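Local coordinates for cephalosporin acylase (Bacillus halodurans, PDB 2NLZ), which probably cleaves amide bonds as an N-terminal nucleophile hydrolase of the gamma-glutamyltranspeptidase family, its substrate not being established, at residues D[279-284]-D[332-337]; D[298-303]-D[469-474]; D[306-311]-D[443-448]; D[312-317]-D[321-326]. The protein carries 1 engineered substitution. All blocks are in the same frame, centred on the assembly; numbering follows the deposited sequence.

Contact 1: residues D[279-284]-D[332-337]; sequences ALNIVK and EYATER
Ala334 sits where the two crossing helices come closest, its single methyl set against the backbone and side chain of Asn281. The CB of Ala334 lies 3.5 Å from the carbonyl O of Asn281 and 3.8 Å from its ND2, and the CA atoms of Ala334 and Ile282 approach to 4.7 Å. The axes of helices 279-283 and 332-337 come within 8.5 Å at a signed angle of -72°, a steep crossing whose closeness fits a small residue facing the partner helix. Ile282 extends the contact toward Arg337. With CG1 anti to the carbonyl carbon (chi1 -65°), its longer branch runs out to CD1, which ends 3.9 Å from CB of Arg337; CG1 of the same isoleucine also lies 4.2 Å from the carbonyl O of Ala334. Arg337 offers only the root of its side chain here. Its CB faces Ile282, while CG lies over one face of the Tyr333 ring and bends at chi2 and chi3 take the guanidinium elsewhere, to a salt bridge with Asp310 and a hydrogen bond to Glu349 O. No hydrogen bond joins 279-284 to 332-337, which meet by van der Waals packing; just beyond, Arg338 NE bonds to Ile282 O. Around it, Ile282 packs on Ala303 of helix 294-314, Asn281 reaches Ile257 of strand 250-259, and Leu280 and Val283 contact Met453 of helix 444-457.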
loop_
_atom_site.group_PDB
_atom_site.type_symbol
_atom_site.label_atom_id
_atom_site.label_comp_id
_atom_site.label_asym_id
_atom_site.label_seq_id
_atom_site.Cartn_x
_atom_site.Cartn_y
_atom_site.Cartn_z
ATOM N N ALA D 279 15.441 -26.945 -11.076
ATOM C CA ALA D 279 14.571 -25.814 -11.383
ATOM C C ALA D 279 15.376 -24.632 -11.916
ATOM O O ALA D 279 15.064 -24.111 -12.986
ATOM C CB ALA D 279 13.740 -25.412 -10.171
ATOM N N LEU D 280 16.424 -24.233 -11.198
ATOM C CA LEU D 280 17.293 -23.154 -11.682
ATOM C C LEU D 280 17.837 -23.451 -13.076
ATOM O O LEU D 280 17.978 -22.539 -13.901
ATOM C CB LEU D 280 18.459 -22.859 -10.726
ATOM C CG LEU D 280 18.355 -21.723 -9.697
ATOM C CD1 LEU D 280 17.320 -20.681 -10.113
ATOM C CD2 LEU D 280 18.040 -22.256 -8.311
ATOM N N ASN D 281 18.112 -24.732 -13.328
ATOM C CA ASN D 281 18.690 -25.175 -14.591
ATOM C C ASN D 281 17.696 -25.102 -15.752
ATOM O O ASN D 281 18.066 -24.790 -16.883
ATOM C CB ASN D 281 19.227 -26.597 -14.439
ATOM C CG ASN D 281 20.535 -26.799 -15.153
ATOM O OD1 ASN D 281 21.349 -25.871 -15.274
ATOM N ND2 ASN D 281 20.759 -28.025 -15.625
ATOM N N ILE D 282 16.435 -25.402 -15.459
ATOM C CA ILE D 282 15.348 -25.198 -16.409
ATOM C C ILE D 282 15.162 -23.698 -16.687
ATOM O O ILE D 282 15.131 -23.267 -17.834
ATOM C CB ILE D 282 14.027 -25.815 -15.887
ATOM C CG1 ILE D 282 14.144 -27.337 -15.775
ATOM C CG2 ILE D 282 12.891 -25.497 -16.816
ATOM C CD1 ILE D 282 13.090 -27.991 -14.890
ATOM N N VAL D 283 15.075 -22.905 -15.626
ATOM C CA VAL D 283 14.774 -21.482 -15.752
ATOM C C VAL D 283 15.940 -20.674 -16.365
ATOM O O VAL D 283 15.733 -19.609 -16.940
ATOM C CB VAL D 283 14.278 -20.895 -14.392
ATOM C CG1 VAL D 283 15.374 -20.109 -13.665
ATOM C CG2 VAL D 283 13.067 -20.033 -14.603
ATOM N N LYS D 284 17.148 -21.223 -16.250
ATOM C CA LYS D 284 18.401 -20.683 -16.804
ATOM C C LYS D 284 18.329 -20.283 -18.282
ATOM O O LYS D 284 18.997 -19.343 -18.703
ATOM C CB LYS D 284 19.468 -21.766 -16.665
ATOM C CG LYS D 284 20.892 -21.324 -16.654
ATOM C CD LYS D 284 21.702 -22.407 -15.947
ATOM C CE LYS D 284 22.488 -23.299 -16.895
ATOM N NZ LYS D 284 23.926 -22.885 -16.961
ATOM N N GLU D 332 20.956 -30.748 -21.373
ATOM C CA GLU D 332 20.024 -31.272 -22.381
ATOM C C GLU D 332 18.710 -31.758 -21.772
ATOM O O GLU D 332 17.669 -31.723 -22.431
ATOM C CB GLU D 332 20.659 -32.359 -23.267
ATOM C CG GLU D 332 21.339 -33.515 -22.526
ATOM C CD GLU D 332 22.851 -33.338 -22.392
ATOM O OE1 GLU D 332 23.305 -32.240 -21.993
ATOM O OE2 GLU D 332 23.589 -34.306 -22.682
ATOM N N TYR D 333 18.759 -32.202 -20.521
ATOM C CA TYR D 333 17.540 -32.559 -19.803
ATOM C C TYR D 333 16.809 -31.306 -19.320
ATOM O O TYR D 333 15.578 -31.272 -19.261
ATOM C CB TYR D 333 17.836 -33.478 -18.626
ATOM C CG TYR D 333 16.598 -33.881 -17.859
ATOM C CD1 TYR D 333 15.514 -34.458 -18.512
ATOM C CD2 TYR D 333 16.510 -33.687 -16.479
ATOM C CE1 TYR D 333 14.378 -34.826 -17.817
ATOM C CE2 TYR D 333 15.372 -34.057 -15.769
ATOM C CZ TYR D 333 14.313 -34.627 -16.445
ATOM O OH TYR D 333 13.180 -35.002 -15.764
ATOM N N ALA D 334 17.569 -30.280 -18.968
ATOM C CA ALA D 334 16.982 -28.987 -18.666
ATOM C C ALA D 334 16.179 -28.530 -19.881
ATOM O O ALA D 334 14.990 -28.225 -19.768
ATOM C CB ALA D 334 18.069 -27.974 -18.319
ATOM N N THR D 335 16.838 -28.529 -21.041
ATOM C CA THR D 335 16.222 -28.175 -22.324
ATOM C C THR D 335 14.944 -28.984 -22.598
ATOM O O THR D 335 13.942 -28.422 -23.040
ATOM C CB THR D 335 17.228 -28.325 -23.505
ATOM O OG1 THR D 335 18.487 -27.741 -23.147
ATOM C CG2 THR D 335 16.711 -27.632 -24.757
ATOM N N GLU D 336 14.982 -30.286 -22.309
ATOM C CA GLU D 336 13.831 -31.181 -22.496
ATOM C C GLU D 336 12.592 -30.790 -21.688
ATOM O O GLU D 336 11.477 -30.798 -22.209
ATOM C CB GLU D 336 14.222 -32.627 -22.172
ATOM C CG GLU D 336 14.775 -33.404 -23.355
ATOM C CD GLU D 336 13.676 -33.962 -24.228
ATOM O OE1 GLU D 336 12.950 -34.863 -23.756
ATOM O OE2 GLU D 336 13.539 -33.499 -25.381
ATOM N N ARG D 337 12.799 -30.467 -20.415
ATOM C CA ARG D 337 11.720 -30.057 -19.522
ATOM C C ARG D 337 11.217 -28.653 -19.861
ATOM O O ARG D 337 10.021 -28.382 -19.788
ATOM C CB ARG D 337 12.216 -30.075 -18.077
ATOM C CG ARG D 337 12.749 -31.415 -17.596
ATOM C CD ARG D 337 11.834 -32.043 -16.564
ATOM N NE ARG D 337 10.589 -32.523 -17.151
ATOM C CZ ARG D 337 9.545 -32.957 -16.453
ATOM N NH1 ARG D 337 9.587 -32.981 -15.132
ATOM N NH2 ARG D 337 8.452 -33.365 -17.078
#

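Contact 2: residues D[298-303]-D[469-474]; sequences HKQIEA and PRWQWT
Trp471 lays its indole against Ile301 and Gln300, which approach from one turn of helix. Ile301 supplies the apolar half: its CG1 sits over the indole face, 3.8 Å from the centroid of the six-membered ring and 15° from the ring normal, the geometry of a CH-pi contact. Gln300 supplies the polar half. Its CB lies 3.7 Å from Trp471 CZ2, and beyond CG its extended chain carries OE1 to 3.3 Å from Trp471 NE1. This hydrogen bond is bent (139° at the hydrogen), and the donor stands well above the carbonyl plane, so no lone pair is aimed squarely at it. The strand 471-473 forms the edge of a small mixed sheet beside 478-481, and its alternation sends Trp471 and Trp473 toward helix 294-314 while Gln472 points away. With Trp471 cut back to alanine, Gln300 OE1 would probably lose its indole donor and a gap would open under Ile301. Trp473 marks the looser end: although its CB points at the helix, its side chain comes no nearer than 5.0 Å to 298-303, and its NE1 bonds instead to Gly476 O. Solvent begins to reach the fringes, at Thr474 on the strand side and at Lys299 on the helix, where the lysine NZ forms a salt bridge with Asp295.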
loop_
_atom_site.group_PDB
_atom_site.type_symbol
_atom_site.label_atom_id
_atom_site.label_comp_id
_atom_site.label_asym_id
_atom_site.label_seq_id
_atom_site.Cartn_x
_atom_site.Cartn_y
_atom_site.Cartn_z
ATOM N N HIS D 298 5.698 -16.625 -13.757
ATOM C CA HIS D 298 5.228 -17.790 -14.509
ATOM C C HIS D 298 6.340 -18.798 -14.750
ATOM O O HIS D 298 6.209 -19.972 -14.379
ATOM C CB HIS D 298 4.607 -17.376 -15.841
ATOM C CG HIS D 298 4.049 -18.520 -16.632
ATOM N ND1 HIS D 298 2.961 -19.257 -16.214
ATOM C CD2 HIS D 298 4.417 -19.038 -17.829
ATOM C CE1 HIS D 298 2.685 -20.184 -17.114
ATOM N NE2 HIS D 298 3.559 -20.077 -18.102
ATOM N N LYS D 299 7.434 -18.332 -15.354
ATOM C CA LYS D 299 8.581 -19.197 -15.622
ATOM C C LYS D 299 9.162 -19.789 -14.324
ATOM O O LYS D 299 9.439 -20.991 -14.272
ATOM C CB LYS D 299 9.641 -18.463 -16.444
ATOM C CG LYS D 299 9.203 -18.157 -17.871
ATOM C CD LYS D 299 10.074 -17.070 -18.492
ATOM C CE LYS D 299 9.684 -16.797 -19.930
ATOM N NZ LYS D 299 10.455 -15.642 -20.459
ATOM N N GLN D 300 9.313 -18.958 -13.285
ATOM C CA GLN D 300 9.709 -19.442 -11.961
ATOM C C GLN D 300 8.850 -20.634 -11.580
ATOM O O GLN D 300 9.358 -21.745 -11.465
ATOM C CB GLN D 300 9.550 -18.361 -10.881
ATOM C CG GLN D 300 10.623 -17.297 -10.848
ATOM C CD GLN D 300 10.472 -16.330 -9.677
ATOM O OE1 GLN D 300 9.403 -15.781 -9.457
ATOM N NE2 GLN D 300 11.554 -16.109 -8.935
ATOM N N ILE D 301 7.547 -20.387 -11.416
ATOM C CA ILE D 301 6.563 -21.384 -10.949
ATOM C C ILE D 301 6.509 -22.646 -11.831
ATOM O O ILE D 301 6.468 -23.768 -11.319
ATOM C CB ILE D 301 5.134 -20.751 -10.792
ATOM C CG1 ILE D 301 5.125 -19.703 -9.682
ATOM C CG2 ILE D 301 4.076 -21.792 -10.467
ATOM C CD1 ILE D 301 3.995 -18.691 -9.795
ATOM N N GLU D 302 6.543 -22.467 -13.150
ATOM C CA GLU D 302 6.525 -23.617 -14.053
ATOM C C GLU D 302 7.761 -24.504 -13.946
ATOM O O GLU D 302 7.632 -25.725 -13.853
ATOM C CB GLU D 302 6.302 -23.175 -15.492
ATOM C CG GLU D 302 4.953 -22.515 -15.733
ATOM C CD GLU D 302 3.772 -23.471 -15.618
ATOM O OE1 GLU D 302 3.391 -23.854 -14.487
ATOM O OE2 GLU D 302 3.207 -23.814 -16.678
ATOM N N ALA D 303 8.942 -23.880 -13.944
ATOM C CA ALA D 303 10.224 -24.585 -13.798
ATOM C C ALA D 303 10.289 -25.349 -12.485
ATOM O O ALA D 303 10.676 -26.523 -12.443
ATOM C CB ALA D 303 11.394 -23.606 -13.898
ATOM N N PRO D 469 7.895 -10.670 -1.383
ATOM C CA PRO D 469 6.712 -11.534 -1.298
ATOM C C PRO D 469 6.973 -12.879 -1.946
ATOM O O PRO D 469 7.745 -12.959 -2.905
ATOM C CB PRO D 469 5.649 -10.766 -2.085
ATOM C CG PRO D 469 6.424 -9.797 -2.949
ATOM C CD PRO D 469 7.613 -9.428 -2.127
ATOM N N ARG D 470 6.340 -13.922 -1.422
ATOM C CA ARG D 470 6.675 -15.278 -1.821
ATOM C C ARG D 470 5.506 -16.056 -2.369
ATOM O O ARG D 470 4.369 -15.868 -1.959
ATOM C CB ARG D 470 7.303 -16.044 -0.657
ATOM C CG ARG D 470 8.714 -15.574 -0.306
ATOM C CD ARG D 470 9.183 -16.181 0.995
ATOM N NE ARG D 470 10.321 -15.466 1.558
ATOM C CZ ARG D 470 10.701 -15.540 2.835
ATOM N NH1 ARG D 470 10.023 -16.303 3.690
ATOM N NH2 ARG D 470 11.759 -14.843 3.262
ATOM N N TRP D 471 5.805 -16.935 -3.313
ATOM C CA TRP D 471 4.842 -17.894 -3.807
ATOM C C TRP D 471 5.309 -19.293 -3.434
ATOM O O TRP D 471 6.501 -19.503 -3.182
ATOM C CB TRP D 471 4.720 -17.780 -5.326
ATOM C CG TRP D 471 6.035 -17.901 -6.011
ATOM C CD1 TRP D 471 6.859 -16.876 -6.396
ATOM C CD2 TRP D 471 6.700 -19.116 -6.382
ATOM N NE1 TRP D 471 7.991 -17.383 -6.982
ATOM C CE2 TRP D 471 7.917 -18.754 -6.982
ATOM C CE3 TRP D 471 6.381 -20.471 -6.261
ATOM C CZ2 TRP D 471 8.817 -19.700 -7.458
ATOM C CZ3 TRP D 471 7.284 -21.413 -6.731
ATOM C CH2 TRP D 471 8.483 -21.025 -7.322
ATOM N N GLN D 472 4.371 -20.242 -3.395
ATOM C CA GLN D 472 4.726 -21.657 -3.312
ATOM C C GLN D 472 3.703 -22.584 -3.945
ATOM O O GLN D 472 2.507 -22.459 -3.702
ATOM C CB GLN D 472 5.051 -22.093 -1.882
ATOM C CG GLN D 472 3.895 -22.230 -0.927
ATOM C CD GLN D 472 4.312 -22.963 0.329
ATOM O OE1 GLN D 472 4.933 -24.028 0.262
ATOM N NE2 GLN D 472 3.987 -22.392 1.482
ATOM N N TRP D 473 4.195 -23.508 -4.769
ATOM C CA TRP D 473 3.359 -24.520 -5.419
ATOM C C TRP D 473 3.074 -25.689 -4.471
ATOM O O TRP D 473 3.967 -26.138 -3.760
ATOM C CB TRP D 473 4.060 -25.024 -6.683
ATOM C CG TRP D 473 3.524 -26.298 -7.206
ATOM C CD1 TRP D 473 2.445 -26.456 -8.010
ATOM C CD2 TRP D 473 4.038 -27.602 -6.960
ATOM N NE1 TRP D 473 2.252 -27.781 -8.292
ATOM C CE2 TRP D 473 3.218 -28.509 -7.654
ATOM C CE3 TRP D 473 5.111 -28.094 -6.215
ATOM C CZ2 TRP D 473 3.436 -29.884 -7.628
ATOM C CZ3 TRP D 473 5.328 -29.462 -6.192
ATOM C CH2 TRP D 473 4.493 -30.341 -6.894
ATOM N N THR D 474 1.836 -26.182 -4.474
ATOM C CA THR D 474 1.462 -27.337 -3.642
ATOM C C THR D 474 1.056 -28.592 -4.433
ATOM O O THR D 474 1.768 -29.596 -4.395
ATOM C CB THR D 474 0.330 -27.005 -2.632
ATOM O OG1 THR D 474 -0.843 -26.568 -3.339
ATOM C CG2 THR D 474 0.774 -25.937 -1.639
#

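Contact 3: residues D[306-311]-D[443-448]; sequences LAFVDG and MQPQGH
Phe308 projects from helix 294-314 onto the first turn of helix 444-457, a helix-to-helix contact in the interior of the chain carried by one aromatic ring. The backbones stay well apart, the nearest CA atoms, of Phe308 and Pro445, being 8.3 Å from each other, so the ring spans the distance. Its CB points toward the partner helix, but CB and CG make no close approach to 443-448; contact starts at CD2, which comes 4.1 Å from Gln446 NE2. Next along the same side, CE2 is shared: Gln446 NE2 lies at 3.7 Å and Pro445 CG at 3.9 Å. At the tip, CZ meets the proline, 3.9 Å from Pro445 CG. The side chains of Phe308 and Pro445 cross at about a right angle, and the Phe308 ring plane is turned 77° from the amide plane of Gln446. That amide is fixed from elsewhere: OE1 accepts from Trp473 N, and NE2 donates to Phe442 O, so its position against the ring does not depend on a bond to Phe308. Replacing Phe308 by an alanine would probably open a gap beside Pro445 and leave the aliphatic part of Gln446 without its packing surface. Gln446, with its CG beside the backbone N (chi1 -44°), brings that carbon to the ring edge, in the ring plane and 3.8 Å from CE2.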
loop_
_atom_site.group_PDB
_atom_site.type_symbol
_atom_site.label_atom_id
_atom_site.label_comp_id
_atom_site.label_asym_id
_atom_site.label_seq_id
_atom_site.Cartn_x
_atom_site.Cartn_y
_atom_site.Cartn_z
ATOM N N LEU D 306 8.091 -28.576 -12.604
ATOM C CA LEU D 306 8.661 -29.724 -13.314
ATOM C C LEU D 306 9.758 -30.416 -12.510
ATOM O O LEU D 306 9.785 -31.642 -12.405
ATOM C CB LEU D 306 9.185 -29.305 -14.685
ATOM C CG LEU D 306 8.132 -28.702 -15.625
ATOM C CD1 LEU D 306 8.779 -27.777 -16.658
ATOM C CD2 LEU D 306 7.274 -29.798 -16.287
ATOM N N ALA D 307 10.634 -29.607 -11.924
ATOM C CA ALA D 307 11.731 -30.090 -11.111
ATOM C C ALA D 307 11.262 -30.817 -9.853
ATOM O O ALA D 307 11.881 -31.800 -9.428
ATOM C CB ALA D 307 12.639 -28.926 -10.736
ATOM N N PHE D 308 10.178 -30.336 -9.255
ATOM C CA PHE D 308 9.739 -30.872 -7.978
ATOM C C PHE D 308 9.149 -32.273 -8.122
ATOM O O PHE D 308 9.351 -33.127 -7.253
ATOM C CB PHE D 308 8.750 -29.931 -7.286
ATOM C CG PHE D 308 8.976 -29.794 -5.805
ATOM C CD1 PHE D 308 9.053 -30.912 -4.985
ATOM C CD2 PHE D 308 9.102 -28.536 -5.227
ATOM C CE1 PHE D 308 9.267 -30.786 -3.609
ATOM C CE2 PHE D 308 9.312 -28.393 -3.846
ATOM C CZ PHE D 308 9.400 -29.525 -3.040
ATOM N N VAL D 309 8.434 -32.511 -9.219
ATOM C CA VAL D 309 7.851 -33.831 -9.447
ATOM C C VAL D 309 8.936 -34.825 -9.878
ATOM O O VAL D 309 8.806 -36.040 -9.678
ATOM C CB VAL D 309 6.666 -33.796 -10.428
ATOM C CG1 VAL D 309 5.774 -35.005 -10.194
ATOM C CG2 VAL D 309 5.846 -32.565 -10.196
ATOM N N ASP D 310 10.020 -34.295 -10.433
ATOM C CA ASP D 310 11.206 -35.090 -10.698
ATOM C C ASP D 310 11.882 -35.471 -9.414
ATOM O O ASP D 310 12.137 -36.648 -9.180
ATOM C CB ASP D 310 12.191 -34.332 -11.577
ATOM C CG ASP D 310 11.857 -34.448 -13.034
ATOM O OD1 ASP D 310 11.051 -35.337 -13.386
ATOM O OD2 ASP D 310 12.395 -33.659 -13.830
ATOM N N GLY D 311 12.164 -34.476 -8.581
ATOM C CA GLY D 311 12.811 -34.705 -7.287
ATOM C C GLY D 311 12.037 -35.657 -6.392
ATOM O O GLY D 311 12.630 -36.470 -5.687
ATOM N N MET D 443 8.366 -26.189 0.982
ATOM C CA MET D 443 8.630 -24.827 0.517
ATOM C C MET D 443 10.122 -24.654 0.169
ATOM O O MET D 443 10.489 -23.831 -0.684
ATOM C CB MET D 443 8.205 -23.812 1.594
ATOM C CG MET D 443 8.830 -22.407 1.484
ATOM S SD MET D 443 7.994 -21.375 0.275
ATOM C CE MET D 443 9.120 -19.988 0.134
ATOM N N GLN D 444 10.966 -25.459 0.817
ATOM C CA GLN D 444 12.410 -25.217 0.839
ATOM C C GLN D 444 13.080 -24.965 -0.512
ATOM O O GLN D 444 13.680 -23.897 -0.704
ATOM C CB GLN D 444 13.154 -26.260 1.695
ATOM C CG GLN D 444 12.823 -26.113 3.188
ATOM C CD GLN D 444 13.895 -26.634 4.118
ATOM O OE1 GLN D 444 13.596 -27.296 5.109
ATOM N NE2 GLN D 444 15.145 -26.331 3.813
ATOM N N PRO D 445 12.943 -25.905 -1.467
ATOM C CA PRO D 445 13.575 -25.644 -2.759
ATOM C C PRO D 445 12.998 -24.413 -3.470
ATOM O O PRO D 445 13.742 -23.674 -4.132
ATOM C CB PRO D 445 13.274 -26.914 -3.555
ATOM C CG PRO D 445 12.939 -27.947 -2.531
ATOM C CD PRO D 445 12.257 -27.204 -1.449
ATOM N N GLN D 446 11.689 -24.196 -3.309
ATOM C CA GLN D 446 11.003 -23.051 -3.896
ATOM C C GLN D 446 11.542 -21.746 -3.329
ATOM O O GLN D 446 11.751 -20.775 -4.074
ATOM C CB GLN D 446 9.498 -23.171 -3.689
ATOM C CG GLN D 446 8.980 -24.579 -3.978
ATOM C CD GLN D 446 7.462 -24.663 -4.061
ATOM O OE1 GLN D 446 6.807 -23.886 -4.774
ATOM N NE2 GLN D 446 6.894 -25.630 -3.339
ATOM N N GLY D 447 11.801 -21.744 -2.021
ATOM C CA GLY D 447 12.444 -20.611 -1.349
ATOM C C GLY D 447 13.892 -20.399 -1.761
ATOM O O GLY D 447 14.367 -19.265 -1.846
ATOM N N HIS D 448 14.590 -21.500 -2.015
ATOM C CA HIS D 448 15.940 -21.455 -2.558
ATOM C C HIS D 448 15.932 -20.850 -3.970
ATOM O O HIS D 448 16.791 -20.033 -4.308
ATOM C CB HIS D 448 16.551 -22.856 -2.593
ATOM C CG HIS D 448 17.113 -23.307 -1.281
ATOM N ND1 HIS D 448 18.243 -24.088 -1.191
ATOM C CD2 HIS D 448 16.710 -23.083 -0.007
ATOM C CE1 HIS D 448 18.510 -24.330 0.080
ATOM N NE2 HIS D 448 17.591 -23.738 0.820
#

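Contact 4: residues D[312-317]-D[321-326]; sequences MKYVTE and MSVSVE
Val323 and Met321 both fold back onto the end of the helix that terminates at Tyr314. CG2 of Val323 lies over one face of the Tyr314 ring, 4.0 Å from its centroid and 26° off the normal, a CH-pi contact displaced toward CG of the ring. The opposite face carries Lys313 CG, so the ring is held between two aliphatic groups, with Ser322 CB at its edge. Met321 meets mainly backbone oxygens: its CG is 3.4 Å from Tyr314 O and 3.5 Å from Thr316 O. The methyl CG2 of Thr316 adds a side-chain contact, 3.7 Å from the same Met321 CG. In the next shell, polar partners set the segment that follows the helix. A chi1 of 179° turns Thr316 OG1 to its hydrogen bond with Asn409 OD1 and leaves CG2 for Met321, and Glu317 forms a salt bridge with Arg416. Val315 is the first residue to leave helical geometry, and the chain reverses before Ser324, whose OG caps Gln327 N as the N-cap of helix 325-328. This turn therefore joins the C-terminal end of helix 294-314 to helix 325-328, where Leu328 touches both Tyr314 and Val323, while Val315 and Val325 pack on Leu274 of helix 274-283.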
loop_
_atom_site.group_PDB
_atom_site.type_symbol
_atom_site.label_atom_id
_atom_site.label_comp_id
_atom_site.label_asym_id
_atom_site.label_seq_id
_atom_site.Cartn_x
_atom_site.Cartn_y
_atom_site.Cartn_z
ATOM N N MET D 312 10.707 -35.567 -6.436
ATOM C CA MET D 312 9.849 -36.430 -5.622
ATOM C C MET D 312 9.816 -37.860 -6.143
ATOM O O MET D 312 9.603 -38.802 -5.377
ATOM C CB MET D 312 8.434 -35.858 -5.528
ATOM C CG MET D 312 8.163 -35.103 -4.245
ATOM S SD MET D 312 6.921 -33.840 -4.532
ATOM C CE MET D 312 5.913 -33.982 -3.047
ATOM N N LYS D 313 10.031 -38.009 -7.447
ATOM C CA LYS D 313 10.046 -39.317 -8.085
ATOM C C LYS D 313 11.378 -40.027 -7.829
ATOM O O LYS D 313 11.401 -41.207 -7.469
ATOM C CB LYS D 313 9.783 -39.170 -9.595
ATOM C CG LYS D 313 9.864 -40.460 -10.419
ATOM C CD LYS D 313 8.573 -41.283 -10.372
ATOM C CE LYS D 313 8.709 -42.618 -11.125
ATOM N NZ LYS D 313 9.009 -42.449 -12.589
ATOM N N TYR D 314 12.481 -39.300 -7.988
ATOM C CA TYR D 314 13.790 -39.938 -8.076
ATOM C C TYR D 314 14.703 -39.822 -6.849
ATOM O O TYR D 314 15.517 -40.717 -6.615
ATOM C CB TYR D 314 14.532 -39.457 -9.333
ATOM C CG TYR D 314 13.779 -39.698 -10.623
ATOM C CD1 TYR D 314 13.545 -40.995 -11.093
ATOM C CD2 TYR D 314 13.306 -38.633 -11.381
ATOM C CE1 TYR D 314 12.848 -41.220 -12.286
ATOM C CE2 TYR D 314 12.610 -38.844 -12.570
ATOM C CZ TYR D 314 12.382 -40.135 -13.014
ATOM O OH TYR D 314 11.691 -40.324 -14.187
ATOM N N VAL D 315 14.580 -38.736 -6.083
ATOM C CA VAL D 315 15.526 -38.462 -4.989
ATOM C C VAL D 315 15.259 -39.283 -3.730
ATOM O O VAL D 315 14.172 -39.238 -3.151
ATOM C CB VAL D 315 15.644 -36.952 -4.655
ATOM C CG1 VAL D 315 16.451 -36.729 -3.384
ATOM C CG2 VAL D 315 16.288 -36.199 -5.816
ATOM N N THR D 316 16.279 -40.047 -3.349
ATOM C CA THR D 316 16.298 -40.871 -2.149
ATOM C C THR D 316 17.758 -41.251 -1.848
ATOM O O THR D 316 18.677 -40.717 -2.479
ATOM C CB THR D 316 15.453 -42.142 -2.335
ATOM O OG1 THR D 316 15.513 -42.929 -1.141
ATOM C CG2 THR D 316 15.961 -42.964 -3.514
ATOM N N GLU D 317 17.968 -42.153 -0.890
ATOM C CA GLU D 317 19.290 -42.762 -0.661
ATOM C C GLU D 317 19.979 -43.108 -1.997
ATOM O O GLU D 317 19.434 -43.894 -2.781
ATOM C CB GLU D 317 19.146 -44.029 0.199
ATOM C CG GLU D 317 20.416 -44.861 0.352
ATOM C CD GLU D 317 21.343 -44.314 1.414
ATOM O OE1 GLU D 317 22.486 -43.942 1.070
ATOM O OE2 GLU D 317 20.925 -44.243 2.590
ATOM N N MET D 321 18.605 -44.975 -5.844
ATOM C CA MET D 321 18.164 -44.029 -6.883
ATOM C C MET D 321 18.138 -44.659 -8.272
ATOM O O MET D 321 19.082 -45.340 -8.675
ATOM C CB MET D 321 19.014 -42.756 -6.888
ATOM C CG MET D 321 18.612 -41.749 -5.819
ATOM S SD MET D 321 19.494 -40.181 -5.888
ATOM C CE MET D 321 19.103 -39.615 -7.550
ATOM N N SER D 322 17.046 -44.416 -8.994
ATOM C CA SER D 322 16.814 -45.027 -10.300
ATOM C C SER D 322 17.596 -44.336 -11.421
ATOM O O SER D 322 18.145 -45.002 -12.291
ATOM C CB SER D 322 15.319 -45.038 -10.615
ATOM O OG SER D 322 15.021 -45.895 -11.698
ATOM N N VAL D 323 17.632 -43.006 -11.411
ATOM C CA VAL D 323 18.489 -42.260 -12.334
ATOM C C VAL D 323 19.641 -41.649 -11.543
ATOM O O VAL D 323 19.726 -41.832 -10.327
ATOM C CB VAL D 323 17.715 -41.168 -13.113
ATOM C CG1 VAL D 323 16.696 -41.800 -14.037
ATOM C CG2 VAL D 323 17.039 -40.191 -12.164
ATOM N N SER D 324 20.532 -40.934 -12.223
ATOM C CA SER D 324 21.646 -40.295 -11.529
ATOM C C SER D 324 21.433 -38.787 -11.357
ATOM O O SER D 324 20.585 -38.178 -12.014
ATOM C CB SER D 324 22.986 -40.591 -12.221
ATOM O OG SER D 324 23.209 -39.732 -13.326
ATOM N N VAL D 325 22.209 -38.207 -10.447
ATOM C CA VAL D 325 22.251 -36.771 -10.220
ATOM C C VAL D 325 22.697 -36.038 -11.484
ATOM O O VAL D 325 22.130 -35.008 -11.849
ATOM C CB VAL D 325 23.227 -36.442 -9.077
ATOM C CG1 VAL D 325 23.187 -34.970 -8.739
ATOM C CG2 VAL D 325 22.909 -37.284 -7.850
ATOM N N GLU D 326 23.703 -36.598 -12.152
ATOM C CA GLU D 326 24.307 -36.001 -13.347
ATOM C C GLU D 326 23.326 -35.891 -14.510
ATOM O O GLU D 326 23.401 -34.954 -15.311
ATOM C CB GLU D 326 25.538 -36.807 -13.783
ATOM C CG GLU D 326 26.783 -36.620 -12.901
ATOM C CD GLU D 326 26.757 -37.424 -11.595
ATOM O OE1 GLU D 326 25.930 -38.356 -11.453
ATOM O OE2 GLU D 326 27.585 -37.117 -10.710
#

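Overall arrangement
Helix 294-314 is the common element: contacts 2, 3 and 4 use successive portions of it, residues 298-303, 306-311 and 312-317, and contact 1 lies alongside, through helix 274-283, which precedes it in the chain. Contacts 2 and 3 have centres about 10 Å apart, contacts 1 and 3 about 13 Å, and contacts 2 and 4, toward opposite ends of the helix, about 23 Å. Contact 4 is local in sequence; contact 1 brings 332-337 back beside 279-284, and contacts 2 and 3 draw in the distant residues 469-474 and 443-448. Helix 294-314 thus brings 443-448 and 469-474 together with residues near it in sequence, with helix 274-283 packed beside it.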